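Local coordinates for protein YiiM (Escherichia coli, PDB 1O65) that is of unproven function but may bind molybdenum and act as an oxidoreductase on nitrogenous compounds, at residues Q127-P131 / A186-W191; D143-Q149 / F229-W234; Q149-V154 / A190-P194. All coordinates share one frame; numbering follows the deposited sequence.

Contact 1: residues Q127-P131 / A186-W191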
ATOM      1  N   GLN A 127      -4.404   3.594  -2.498  1.00 21.52           N
ATOM      2  CA  GLN A 127      -4.880   2.276  -2.921  1.00 22.26           C
ATOM      3  C   GLN A 127      -4.141   1.171  -2.169  1.00 23.15           C
ATOM      4  O   GLN A 127      -3.045   1.392  -1.641  1.00 23.65           O
ATOM      5  CB  GLN A 127      -4.597   2.056  -4.426  1.00 19.30           C
ATOM      6  CG  GLN A 127      -3.102   2.082  -4.756  1.00 21.37           C
ATOM      7  CD  GLN A 127      -2.819   1.607  -6.179  1.00 24.24           C
ATOM      8  OE1 GLN A 127      -3.053   2.290  -7.173  1.00 21.64           O
ATOM      9  NE2 GLN A 127      -2.351   0.363  -6.300  1.00 24.56           N
ATOM     10  N   PRO A 128      -4.754  -0.004  -2.128  1.00 23.37           N
ATOM     11  CA  PRO A 128      -4.076  -1.180  -1.553  1.00 23.23           C
ATOM     12  C   PRO A 128      -2.957  -1.536  -2.515  1.00 23.54           C
ATOM     13  O   PRO A 128      -3.021  -1.063  -3.662  1.00 24.10           O
ATOM     14  CB  PRO A 128      -5.143  -2.239  -1.476  1.00 23.58           C
ATOM     15  CG  PRO A 128      -6.446  -1.572  -1.745  1.00 23.53           C
ATOM     16  CD  PRO A 128      -6.153  -0.283  -2.469  1.00 22.32           C
ATOM     17  N   ARG A 129      -1.845  -2.090  -2.068  1.00 25.12           N
ATOM     18  CA  ARG A 129      -0.770  -2.478  -2.978  1.00 26.16           C
ATOM     19  C   ARG A 129      -1.212  -3.747  -3.724  1.00 26.04           C
ATOM     20  O   ARG A 129      -1.775  -4.674  -3.129  1.00 24.24           O
ATOM     21  CB  ARG A 129       0.535  -2.673  -2.220  1.00 27.91           C
ATOM     22  CG  ARG A 129       1.761  -3.024  -3.090  1.00 28.77           C
ATOM     23  CD  ARG A 129       1.896  -4.551  -3.194  1.00 33.04           C
ATOM     24  NE  ARG A 129       3.222  -4.926  -3.692  1.00 33.76           N
ATOM     25  CZ  ARG A 129       4.340  -4.900  -2.963  1.00 34.37           C
ATOM     26  NH1 ARG A 129       4.304  -4.514  -1.683  1.00 32.02           N
ATOM     27  NH2 ARG A 129       5.490  -5.224  -3.544  1.00 30.69           N
ATOM     28  N   SER A 130      -1.008  -3.776  -5.004  1.00 27.48           N
ATOM     29  CA  SER A 130      -1.333  -4.839  -5.929  1.00 30.56           C
ATOM     30  C   SER A 130      -0.224  -5.868  -6.121  1.00 31.36           C
ATOM     31  O   SER A 130       0.676  -5.650  -6.929  1.00 32.01           O
ATOM     32  CB  SER A 130      -1.543  -4.205  -7.328  1.00 28.78           C
ATOM     33  OG  SER A 130      -2.886  -4.138  -7.688  1.00 33.78           O
ATOM     34  N   PRO A 131      -0.335  -7.040  -5.526  1.00 33.43           N
ATOM     35  CA  PRO A 131       0.661  -8.090  -5.700  1.00 34.97           C
ATOM     36  C   PRO A 131       0.932  -8.350  -7.178  1.00 35.04           C
ATOM     37  O   PRO A 131       0.028  -8.396  -8.011  1.00 35.90           O
ATOM     38  CB  PRO A 131       0.072  -9.309  -5.032  1.00 34.69           C
ATOM     39  CG  PRO A 131      -1.285  -8.971  -4.596  1.00 34.18           C
ATOM     40  CD  PRO A 131      -1.487  -7.498  -4.730  1.00 34.35           C
ATOM     41  N   ALA A 186     -11.241  -2.341   0.415  1.00 20.37           N
ATOM     42  CA  ALA A 186     -10.911  -2.065  -0.968  1.00 20.14           C
ATOM     43  C   ALA A 186     -10.264  -3.309  -1.595  1.00 21.09           C
ATOM     44  O   ALA A 186     -10.633  -3.695  -2.696  1.00 19.30           O
ATOM     45  CB  ALA A 186     -10.013  -0.863  -1.120  1.00 19.43           C
ATOM     46  N   ALA A 187      -9.309  -3.908  -0.857  1.00 19.67           N
ATOM     47  CA  ALA A 187      -8.670  -5.100  -1.338  1.00 22.36           C
ATOM     48  C   ALA A 187      -9.724  -6.181  -1.587  1.00 23.82           C
ATOM     49  O   ALA A 187      -9.697  -6.711  -2.707  1.00 27.02           O
ATOM     50  CB  ALA A 187      -7.564  -5.626  -0.424  1.00 22.16           C
ATOM     51  N   ALA A 188     -10.674  -6.392  -0.709  1.00 22.79           N
ATOM     52  CA  ALA A 188     -11.696  -7.408  -0.851  1.00 23.89           C
ATOM     53  C   ALA A 188     -12.649  -7.137  -2.011  1.00 22.39           C
ATOM     54  O   ALA A 188     -13.129  -8.024  -2.729  1.00 22.77           O
ATOM     55  CB  ALA A 188     -12.525  -7.526   0.458  1.00 23.48           C
ATOM     56  N   ILE A 189     -13.036  -5.891  -2.152  1.00 21.75           N
ATOM     57  CA  ILE A 189     -13.892  -5.462  -3.241  1.00 22.47           C
ATOM     58  C   ILE A 189     -13.182  -5.708  -4.577  1.00 22.14           C
ATOM     59  O   ILE A 189     -13.810  -6.027  -5.588  1.00 23.41           O
ATOM     60  CB  ILE A 189     -14.222  -3.948  -3.138  1.00 19.73           C
ATOM     61  CG1 ILE A 189     -15.098  -3.681  -1.914  1.00 21.71           C
ATOM     62  CG2 ILE A 189     -14.870  -3.493  -4.434  1.00 12.29           C
ATOM     63  CD1 ILE A 189     -15.372  -2.232  -1.580  1.00 18.14           C
ATOM     64  N   ALA A 190     -11.886  -5.476  -4.644  1.00 21.24           N
ATOM     65  CA  ALA A 190     -11.173  -5.678  -5.894  1.00 21.60           C
ATOM     66  C   ALA A 190     -10.945  -7.151  -6.211  1.00 20.24           C
ATOM     67  O   ALA A 190     -11.085  -7.495  -7.374  1.00 18.54           O
ATOM     68  CB  ALA A 190      -9.782  -5.029  -5.882  1.00 19.85           C
ATOM     69  N   TRP A 191     -10.583  -7.951  -5.194  1.00 19.66           N
ATOM     70  CA  TRP A 191     -10.151  -9.306  -5.507  1.00 21.60           C
ATOM     71  C   TRP A 191     -10.859 -10.460  -4.839  1.00 24.53           C
ATOM     72  O   TRP A 191     -10.558 -11.612  -5.176  1.00 22.72           O
ATOM     73  CB  TRP A 191      -8.651  -9.399  -5.121  1.00 19.00           C
ATOM     74  CG  TRP A 191      -7.740  -8.370  -5.675  1.00 20.31           C
ATOM     75  CD1 TRP A 191      -7.605  -8.031  -6.997  1.00 19.06           C
ATOM     76  CD2 TRP A 191      -6.823  -7.529  -4.964  1.00 20.74           C
ATOM     77  NE1 TRP A 191      -6.658  -7.060  -7.127  1.00 20.46           N
ATOM     78  CE2 TRP A 191      -6.155  -6.732  -5.908  1.00 21.02           C
ATOM     79  CE3 TRP A 191      -6.469  -7.407  -3.614  1.00 20.51           C
ATOM     80  CZ2 TRP A 191      -5.174  -5.780  -5.568  1.00 19.92           C
ATOM     81  CZ3 TRP A 191      -5.500  -6.472  -3.286  1.00 23.85           C
ATOM     82  CH2 TRP A 191      -4.873  -5.657  -4.241  1.00 19.11           C
TER
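With chi1 at -53°, Trp191 sets its CG anti to its own carbonyl carbon and beside the backbone N, and chi2 at -53° turns the six-membered end of the indole to the loop formed by Arg129, Ser130 and Pro131. The rim of the ring meets polar atoms there: the carbonyl oxygen of Arg129 lies 3.4 Å from Trp191 CH2, near the ring plane, and the hydroxyl OG of Ser130 is 3.5 Å from CZ2, also at the edge. The side chains of Pro131 and Trp191 approach each other from opposite directions, with Pro131 CD 3.9 Å from Trp191 CH2. One turn earlier on the helix the ring of Pro128 presses on small residues. Its apolar touches are CG to Ala186 CB at 3.7 Å and CB to Ala187 CB at 4.3 Å, and CG also comes within 3.8 Å of the backbone nitrogen Ala187 N; alanines let the helix backbone come this near. Phe229 and Trp213 each meet the indole of Trp191 edge-to-face. The contact packs the end of strand 121-128 and the loop after it, with Pro128 and Pro131, both part of the MOSC beta domain, against the first helix of the YiiM-like three-helix domain.

Contact 2: residues D143-Q149 / F229-W234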
ATOM      1  N   ASP A 143       3.969 -19.051  -5.705  1.00 43.91           N
ATOM      2  CA  ASP A 143       2.664 -18.430  -5.610  1.00 41.51           C
ATOM      3  C   ASP A 143       2.540 -17.365  -4.534  1.00 39.12           C
ATOM      4  O   ASP A 143       1.422 -17.153  -4.052  1.00 36.71           O
ATOM      5  CB  ASP A 143       1.610 -19.534  -5.362  1.00 43.33           C
ATOM      6  CG  ASP A 143       1.846 -20.238  -4.034  1.00 46.16           C
ATOM      7  OD1 ASP A 143       2.994 -20.198  -3.545  1.00 47.14           O
ATOM      8  OD2 ASP A 143       0.893 -20.822  -3.474  1.00 47.21           O
ATOM      9  N   ILE A 144       3.605 -16.647  -4.186  1.00 37.76           N
ATOM     10  CA  ILE A 144       3.520 -15.634  -3.128  1.00 35.67           C
ATOM     11  C   ILE A 144       2.583 -14.513  -3.539  1.00 34.56           C
ATOM     12  O   ILE A 144       1.726 -14.103  -2.728  1.00 34.07           O
ATOM     13  CB  ILE A 144       4.880 -15.133  -2.663  1.00 39.25           C
ATOM     14  CG1 ILE A 144       4.807 -14.235  -1.422  1.00 41.67           C
ATOM     15  CG2 ILE A 144       5.608 -14.344  -3.756  1.00 36.54           C
ATOM     16  CD1 ILE A 144       4.592 -14.939  -0.116  1.00 41.78           C
ATOM     17  N   ALA A 145       2.596 -14.083  -4.805  1.00 32.52           N
ATOM     18  CA  ALA A 145       1.664 -13.011  -5.205  1.00 31.29           C
ATOM     19  C   ALA A 145       0.219 -13.466  -5.035  1.00 30.37           C
ATOM     20  O   ALA A 145      -0.632 -12.720  -4.510  1.00 29.14           O
ATOM     21  CB  ALA A 145       1.973 -12.457  -6.567  1.00 27.22           C
ATOM     22  N   GLN A 146      -0.097 -14.703  -5.400  1.00 29.62           N
ATOM     23  CA  GLN A 146      -1.465 -15.201  -5.185  1.00 29.84           C
ATOM     24  C   GLN A 146      -1.767 -15.186  -3.690  1.00 28.10           C
ATOM     25  O   GLN A 146      -2.803 -14.723  -3.223  1.00 30.89           O
ATOM     26  CB  GLN A 146      -1.628 -16.589  -5.790  1.00 29.81           C
ATOM     27  CG  GLN A 146      -3.033 -17.168  -5.676  1.00 35.89           C
ATOM     28  CD  GLN A 146      -3.987 -16.520  -6.665  1.00 41.31           C
ATOM     29  OE1 GLN A 146      -3.839 -16.729  -7.878  1.00 42.67           O
ATOM     30  NE2 GLN A 146      -4.953 -15.726  -6.212  1.00 41.69           N
ATOM     31  N   LEU A 147      -0.878 -15.701  -2.876  1.00 27.87           N
ATOM     32  CA  LEU A 147      -1.008 -15.739  -1.424  1.00 27.19           C
ATOM     33  C   LEU A 147      -1.257 -14.342  -0.875  1.00 25.23           C
ATOM     34  O   LEU A 147      -2.245 -14.156  -0.166  1.00 23.84           O
ATOM     35  CB  LEU A 147       0.220 -16.416  -0.827  1.00 26.65           C
ATOM     36  CG  LEU A 147       0.153 -17.833  -0.296  1.00 30.20           C
ATOM     37  CD1 LEU A 147      -0.971 -18.702  -0.849  1.00 27.43           C
ATOM     38  CD2 LEU A 147       1.496 -18.537  -0.589  1.00 29.53           C
ATOM     39  N   MET A 148      -0.430 -13.337  -1.187  1.00 25.97           N
ATOM     40  CA  MET A 148      -0.691 -11.989  -0.679  1.00 26.91           C
ATOM     41  C   MET A 148      -2.104 -11.524  -1.017  1.00 26.05           C
ATOM     42  O   MET A 148      -2.845 -11.064  -0.141  1.00 26.59           O
ATOM     43  CB  MET A 148       0.254 -10.920  -1.201  1.00 29.99           C
ATOM     44  CG  MET A 148       1.726 -11.167  -1.077  1.00 33.19           C
ATOM     45  SD  MET A 148       2.697  -9.876  -1.847  1.00 40.75           S
ATOM     46  CE  MET A 148       2.132  -8.416  -0.976  1.00 37.49           C
ATOM     47  N   GLN A 149      -2.479 -11.636  -2.297  1.00 26.60           N
ATOM     48  CA  GLN A 149      -3.821 -11.201  -2.707  1.00 26.22           C
ATOM     49  C   GLN A 149      -4.935 -11.949  -1.978  1.00 25.01           C
ATOM     50  O   GLN A 149      -5.915 -11.313  -1.522  1.00 24.93           O
ATOM     51  CB  GLN A 149      -3.984 -11.287  -4.216  1.00 24.98           C
ATOM     52  CG  GLN A 149      -5.273 -10.617  -4.717  1.00 25.90           C
ATOM     53  CD  GLN A 149      -5.466 -10.936  -6.190  1.00 28.44           C
ATOM     54  OE1 GLN A 149      -4.836 -10.337  -7.056  1.00 28.90           O
ATOM     55  NE2 GLN A 149      -6.316 -11.918  -6.456  1.00 29.96           N
ATOM     56  N   PHE A 229      -6.969 -11.449 -13.719  1.00 25.96           N
ATOM     57  CA  PHE A 229      -5.817 -11.247 -12.846  1.00 27.18           C
ATOM     58  C   PHE A 229      -4.629 -12.160 -13.187  1.00 27.87           C
ATOM     59  O   PHE A 229      -3.550 -11.950 -12.608  1.00 28.75           O
ATOM     60  CB  PHE A 229      -6.170 -11.542 -11.387  1.00 23.98           C
ATOM     61  CG  PHE A 229      -7.386 -10.917 -10.800  1.00 22.60           C
ATOM     62  CD1 PHE A 229      -7.800  -9.653 -11.150  1.00 22.64           C
ATOM     63  CD2 PHE A 229      -8.114 -11.592  -9.822  1.00 20.46           C
ATOM     64  CE1 PHE A 229      -8.929  -9.084 -10.587  1.00 24.78           C
ATOM     65  CE2 PHE A 229      -9.235 -11.025  -9.243  1.00 21.18           C
ATOM     66  CZ  PHE A 229      -9.655  -9.773  -9.618  1.00 19.52           C
ATOM     67  N   SER A 230      -4.784 -13.076 -14.118  1.00 27.30           N
ATOM     68  CA  SER A 230      -3.769 -14.035 -14.444  1.00 31.05           C
ATOM     69  C   SER A 230      -2.404 -13.491 -14.787  1.00 30.77           C
ATOM     70  O   SER A 230      -1.436 -14.016 -14.219  1.00 30.97           O
ATOM     71  CB  SER A 230      -4.215 -14.999 -15.567  1.00 35.02           C
ATOM     72  OG  SER A 230      -5.365 -15.707 -15.096  1.00 42.37           O
ATOM     73  N   ARG A 231      -2.294 -12.529 -15.692  1.00 30.81           N
ATOM     74  CA  ARG A 231      -0.968 -12.032 -16.037  1.00 32.06           C
ATOM     75  C   ARG A 231      -0.278 -11.344 -14.866  1.00 31.22           C
ATOM     76  O   ARG A 231       0.913 -11.556 -14.650  1.00 29.14           O
ATOM     77  CB  ARG A 231      -1.023 -11.103 -17.254  1.00 34.60           C
ATOM     78  CG  ARG A 231      -1.427 -11.826 -18.523  1.00 39.88           C
ATOM     79  CD  ARG A 231      -0.402 -12.840 -18.968  1.00 45.54           C
ATOM     80  NE  ARG A 231      -0.589 -13.286 -20.334  1.00 52.27           N
ATOM     81  CZ  ARG A 231      -1.697 -13.769 -20.884  1.00 57.22           C
ATOM     82  NH1 ARG A 231      -2.829 -13.911 -20.198  1.00 58.05           N
ATOM     83  NH2 ARG A 231      -1.693 -14.112 -22.177  1.00 58.17           N
ATOM     84  N   ARG A 232      -1.014 -10.490 -14.159  1.00 30.89           N
ATOM     85  CA  ARG A 232      -0.408  -9.756 -13.034  1.00 30.54           C
ATOM     86  C   ARG A 232       0.115 -10.707 -11.978  1.00 29.26           C
ATOM     87  O   ARG A 232       1.283 -10.637 -11.632  1.00 29.02           O
ATOM     88  CB  ARG A 232      -1.415  -8.764 -12.444  1.00 27.20           C
ATOM     89  CG  ARG A 232      -0.973  -8.099 -11.149  1.00 28.76           C
ATOM     90  CD  ARG A 232      -1.986  -6.993 -10.779  1.00 29.24           C
ATOM     91  NE  ARG A 232      -3.358  -7.541 -10.719  1.00 26.37           N
ATOM     92  CZ  ARG A 232      -3.781  -8.184  -9.626  1.00 28.14           C
ATOM     93  NH1 ARG A 232      -2.970  -8.331  -8.585  1.00 27.35           N
ATOM     94  NH2 ARG A 232      -5.003  -8.699  -9.565  1.00 28.96           N
ATOM     95  N   LEU A 233      -0.678 -11.667 -11.534  1.00 30.89           N
ATOM     96  CA  LEU A 233      -0.294 -12.579 -10.475  1.00 32.91           C
ATOM     97  C   LEU A 233       0.724 -13.634 -10.874  1.00 35.80           C
ATOM     98  O   LEU A 233       1.513 -14.079 -10.027  1.00 35.59           O
ATOM     99  CB  LEU A 233      -1.546 -13.312  -9.946  1.00 30.42           C
ATOM    100  CG  LEU A 233      -2.534 -12.434  -9.162  1.00 30.39           C
ATOM    101  CD1 LEU A 233      -3.883 -13.104  -9.045  1.00 26.55           C
ATOM    102  CD2 LEU A 233      -1.951 -12.085  -7.803  1.00 28.38           C
ATOM    103  N   TRP A 234       0.649 -14.121 -12.112  1.00 37.94           N
ATOM    104  CA  TRP A 234       1.501 -15.186 -12.597  1.00 39.75           C
ATOM    105  C   TRP A 234       2.429 -14.855 -13.742  1.00 40.77           C
ATOM    106  O   TRP A 234       3.279 -15.675 -14.109  1.00 41.00           O
ATOM    107  CB  TRP A 234       0.606 -16.386 -12.981  1.00 37.31           C
ATOM    108  CG  TRP A 234      -0.180 -16.892 -11.808  1.00 36.91           C
ATOM    109  CD1 TRP A 234      -1.485 -16.626 -11.527  1.00 38.34           C
ATOM    110  CD2 TRP A 234       0.282 -17.748 -10.755  1.00 37.04           C
ATOM    111  NE1 TRP A 234      -1.873 -17.254 -10.369  1.00 36.83           N
ATOM    112  CE2 TRP A 234      -0.797 -17.942  -9.869  1.00 35.77           C
ATOM    113  CE3 TRP A 234       1.503 -18.381 -10.484  1.00 36.08           C
ATOM    114  CZ2 TRP A 234      -0.700 -18.742  -8.732  1.00 32.13           C
ATOM    115  CZ3 TRP A 234       1.594 -19.164  -9.346  1.00 34.56           C
ATOM    116  CH2 TRP A 234       0.489 -19.349  -8.505  1.00 33.54           C
TER
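Arg232 holds the side-chain oxygen of Gln149 with two nitrogens at once. NH2 reaches Gln149 OE1 at 3.0 Å and NH1 reaches the same oxygen at 3.1 Å, both with the acceptor in the guanidinium plane, a two-pronged, end-on grip on a single atom. NH1 bonds also to the carbonyl oxygen of Pro131, so this nitrogen ties the helix to the loop after strand 121-128 as well. Gln149 can be reached because its chain runs extended, with CG anti to the backbone N (chi1 -170°), carrying a buried amide across to the arginine; the two charged N-H groups probably polarise its carbonyl. The second polar link is a single bond: Trp234 NE1 donates to Gln146 OE1 at 3.2 Å and 140°, from a position tilted out of the carbonyl plane. The other end of that amide, NE2, donates to Asn150 OD1, which accounts for both ends of Gln146. Between these two links lies Leu233, whose CD2 is 3.6 Å from Ala145 O and 4.1 Å from Ala145 CB, while its CD1 lies 3.5 Å from Gln149 OE1. At the far end Trp234 CH2 packs on Asp143 CB. The axes of segments 144-149 and 230-234 approach to 9.3 Å at 111°, a leucine and alanine interface flanked by glutamine hydrogen bonds, which packs the C-terminal helix 230-234 on helix 144-151 of the MOSC domain.

Contact 3: residues Q149-V154 / A190-P194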
ATOM      1  N   GLN A 149      -2.479 -11.636  -2.297  1.00 26.60           N
ATOM      2  CA  GLN A 149      -3.821 -11.201  -2.707  1.00 26.22           C
ATOM      3  C   GLN A 149      -4.935 -11.949  -1.978  1.00 25.01           C
ATOM      4  O   GLN A 149      -5.915 -11.313  -1.522  1.00 24.93           O
ATOM      5  CB  GLN A 149      -3.984 -11.287  -4.216  1.00 24.98           C
ATOM      6  CG  GLN A 149      -5.273 -10.617  -4.717  1.00 25.90           C
ATOM      7  CD  GLN A 149      -5.466 -10.936  -6.190  1.00 28.44           C
ATOM      8  OE1 GLN A 149      -4.836 -10.337  -7.056  1.00 28.90           O
ATOM      9  NE2 GLN A 149      -6.316 -11.918  -6.456  1.00 29.96           N
ATOM     10  N   ASN A 150      -4.809 -13.253  -1.831  1.00 23.14           N
ATOM     11  CA  ASN A 150      -5.805 -14.052  -1.135  1.00 26.31           C
ATOM     12  C   ASN A 150      -5.959 -13.708   0.346  1.00 25.23           C
ATOM     13  O   ASN A 150      -7.054 -13.634   0.875  1.00 24.47           O
ATOM     14  CB  ASN A 150      -5.476 -15.547  -1.253  1.00 29.87           C
ATOM     15  CG  ASN A 150      -5.719 -16.167  -2.603  1.00 32.51           C
ATOM     16  OD1 ASN A 150      -6.241 -15.555  -3.535  1.00 32.55           O
ATOM     17  ND2 ASN A 150      -5.317 -17.436  -2.759  1.00 32.10           N
ATOM     18  N   THR A 151      -4.870 -13.412   1.053  1.00 26.42           N
ATOM     19  CA  THR A 151      -4.970 -13.127   2.489  1.00 26.12           C
ATOM     20  C   THR A 151      -5.282 -11.664   2.746  1.00 26.80           C
ATOM     21  O   THR A 151      -5.675 -11.236   3.820  1.00 25.05           O
ATOM     22  CB  THR A 151      -3.636 -13.483   3.168  1.00 27.39           C
ATOM     23  OG1 THR A 151      -2.582 -12.693   2.554  1.00 24.15           O
ATOM     24  CG2 THR A 151      -3.372 -14.971   3.035  1.00 19.82           C
ATOM     25  N   GLY A 152      -5.032 -10.852   1.708  1.00 27.72           N
ATOM     26  CA  GLY A 152      -5.277  -9.407   1.850  1.00 27.21           C
ATOM     27  C   GLY A 152      -4.071  -8.738   2.484  1.00 26.96           C
ATOM     28  O   GLY A 152      -4.103  -7.527   2.723  1.00 28.16           O
ATOM     29  N   LYS A 153      -2.988  -9.474   2.715  1.00 25.83           N
ATOM     30  CA  LYS A 153      -1.789  -8.923   3.349  1.00 25.49           C
ATOM     31  C   LYS A 153      -0.935  -8.251   2.281  1.00 24.57           C
ATOM     32  O   LYS A 153       0.144  -8.735   1.947  1.00 23.47           O
ATOM     33  CB  LYS A 153      -1.012 -10.041   4.058  1.00 22.69           C
ATOM     34  CG  LYS A 153      -1.878 -10.769   5.095  1.00 22.80           C
ATOM     35  CD  LYS A 153      -1.080 -11.902   5.746  1.00 23.30           C
ATOM     36  CE  LYS A 153      -1.974 -12.893   6.472  1.00 23.58           C
ATOM     37  NZ  LYS A 153      -2.464 -12.355   7.771  1.00 19.87           N
ATOM     38  N   VAL A 154      -1.401  -7.071   1.836  1.00 22.59           N
ATOM     39  CA  VAL A 154      -0.737  -6.432   0.698  1.00 21.96           C
ATOM     40  C   VAL A 154      -0.110  -5.099   1.012  1.00 22.44           C
ATOM     41  O   VAL A 154       0.847  -4.705   0.325  1.00 22.37           O
ATOM     42  CB  VAL A 154      -1.752  -6.273  -0.449  1.00 21.09           C
ATOM     43  CG1 VAL A 154      -2.367  -7.611  -0.831  1.00 19.34           C
ATOM     44  CG2 VAL A 154      -2.867  -5.287  -0.046  1.00 18.64           C
ATOM     45  N   ALA A 190     -11.886  -5.476  -4.644  1.00 21.24           N
ATOM     46  CA  ALA A 190     -11.173  -5.678  -5.894  1.00 21.60           C
ATOM     47  C   ALA A 190     -10.945  -7.151  -6.211  1.00 20.24           C
ATOM     48  O   ALA A 190     -11.085  -7.495  -7.374  1.00 18.54           O
ATOM     49  CB  ALA A 190      -9.782  -5.029  -5.882  1.00 19.85           C
ATOM     50  N   TRP A 191     -10.583  -7.951  -5.194  1.00 19.66           N
ATOM     51  CA  TRP A 191     -10.151  -9.306  -5.507  1.00 21.60           C
ATOM     52  C   TRP A 191     -10.859 -10.460  -4.839  1.00 24.53           C
ATOM     53  O   TRP A 191     -10.558 -11.612  -5.176  1.00 22.72           O
ATOM     54  CB  TRP A 191      -8.651  -9.399  -5.121  1.00 19.00           C
ATOM     55  CG  TRP A 191      -7.740  -8.370  -5.675  1.00 20.31           C
ATOM     56  CD1 TRP A 191      -7.605  -8.031  -6.997  1.00 19.06           C
ATOM     57  CD2 TRP A 191      -6.823  -7.529  -4.964  1.00 20.74           C
ATOM     58  NE1 TRP A 191      -6.658  -7.060  -7.127  1.00 20.46           N
ATOM     59  CE2 TRP A 191      -6.155  -6.732  -5.908  1.00 21.02           C
ATOM     60  CE3 TRP A 191      -6.469  -7.407  -3.614  1.00 20.51           C
ATOM     61  CZ2 TRP A 191      -5.174  -5.780  -5.568  1.00 19.92           C
ATOM     62  CZ3 TRP A 191      -5.500  -6.472  -3.286  1.00 23.85           C
ATOM     63  CH2 TRP A 191      -4.873  -5.657  -4.241  1.00 19.11           C
ATOM     64  N   HIS A 192     -11.718 -10.261  -3.840  1.00 26.47           N
ATOM     65  CA  HIS A 192     -12.339 -11.404  -3.183  1.00 28.71           C
ATOM     66  C   HIS A 192     -13.811 -11.577  -3.487  1.00 30.50           C
ATOM     67  O   HIS A 192     -14.295 -12.709  -3.547  1.00 32.20           O
ATOM     68  CB  HIS A 192     -12.175 -11.290  -1.643  1.00 29.15           C
ATOM     69  CG  HIS A 192     -10.762 -11.238  -1.158  1.00 27.55           C
ATOM     70  ND1 HIS A 192     -10.429 -10.785   0.089  1.00 27.17           N
ATOM     71  CD2 HIS A 192      -9.582 -11.533  -1.749  1.00 27.35           C
ATOM     72  CE1 HIS A 192      -9.124 -10.831   0.272  1.00 28.03           C
ATOM     73  NE2 HIS A 192      -8.572 -11.287  -0.853  1.00 28.35           N
ATOM     74  N   MET A 193     -14.583 -10.498  -3.612  1.00 31.49           N
ATOM     75  CA  MET A 193     -16.004 -10.658  -3.849  1.00 31.28           C
ATOM     76  C   MET A 193     -16.393 -10.753  -5.309  1.00 30.74           C
ATOM     77  O   MET A 193     -15.670 -10.350  -6.223  1.00 30.44           O
ATOM     78  CB  MET A 193     -16.829  -9.580  -3.176  1.00 35.92           C
ATOM     79  CG  MET A 193     -16.270  -8.196  -3.052  1.00 41.45           C
ATOM     80  SD  MET A 193     -17.570  -6.922  -3.069  1.00 40.73           S
ATOM     81  CE  MET A 193     -17.757  -6.684  -4.825  1.00 42.87           C
ATOM     82  N   PRO A 194     -17.565 -11.364  -5.522  1.00 29.38           N
ATOM     83  CA  PRO A 194     -18.094 -11.465  -6.874  1.00 29.25           C
ATOM     84  C   PRO A 194     -18.597 -10.094  -7.322  1.00 27.73           C
ATOM     85  O   PRO A 194     -18.802  -9.205  -6.506  1.00 25.40           O
ATOM     86  CB  PRO A 194     -19.225 -12.474  -6.795  1.00 29.82           C
ATOM     87  CG  PRO A 194     -19.401 -12.796  -5.362  1.00 30.80           C
ATOM     88  CD  PRO A 194     -18.133 -12.412  -4.636  1.00 29.35           C
TER
HETATM   89  O   HOH W   1      -7.967 -13.393  -4.053  1.00 31.93           O
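The C-terminal end of helix 144-151, in the MOSC domain, meets the end of helix 183-191, the first of the YiiM-like three-helix domain, where both segments leave their helices. Across this junction the side chain of Gln149 lies on one face of the Trp191 indole. Its amide and the ring are nearly parallel, their planes 10° apart, with Gln149 CD over the ring. Gln149 CG stands 3.5 Å from Trp191 CD2, and Gln149 CD is 3.5 Å from Trp191 CG, while the opposite face of the indole carries Ala190 CB. Bonding of the glutamine oxygen to Arg232 probably helps to hold the amide flat over the ring. Val154, beyond the helix end, adds an apolar touch to the six-membered ring of the indole at an oblique angle, its CG1 4.1 Å from Trp191 CZ3.

The next residue along, His192, makes the direct polar link. With CG beside the backbone N (chi1 -60°), its ring reaches across to the last turn of the neighbouring helix, and NE2 donates to the backbone oxygen of Gln149 at 2.7 Å in a nearly straight bond of 166°. The acceptor lies in the ring plane and the donor in the carbonyl plane, a geometry that fixes the imidazole's orientation and probably its protonation at NE2. Gly152 follows with positive phi as the chain leaves the helix, and lies beside the imidazole edge.

A water bridges the two helix ends. It donates to Asn150 OD1, which also accepts from Gln146, and weakly to the backbone oxygen of Trp191; in turn it accepts from the other end of the same glutamine amide, Gln149 NE2, at 3.3 Å.

How the contacts relate
All three contacts lie on the same side of the chain's centre. Contacts 1 and 3 are closest, their centres about 6 Å apart, and both use helix 183-191, sharing Ala190 and Trp191. Contact 2 lies about 12 Å from contact 1 and 10 Å from contact 3, centre to centre, and shares Gln149 and helix 144-151 with the latter. Along the chain come 127-131, then 143-149 and 149-154, then 186-191 with 190-194, and last 229-234, so the segments of contacts 1 and 2 alternate. Together they gather a strand end and a helix of the MOSC domain, the first helix of the three-helix domain and the C-terminal helix into one continuous interface.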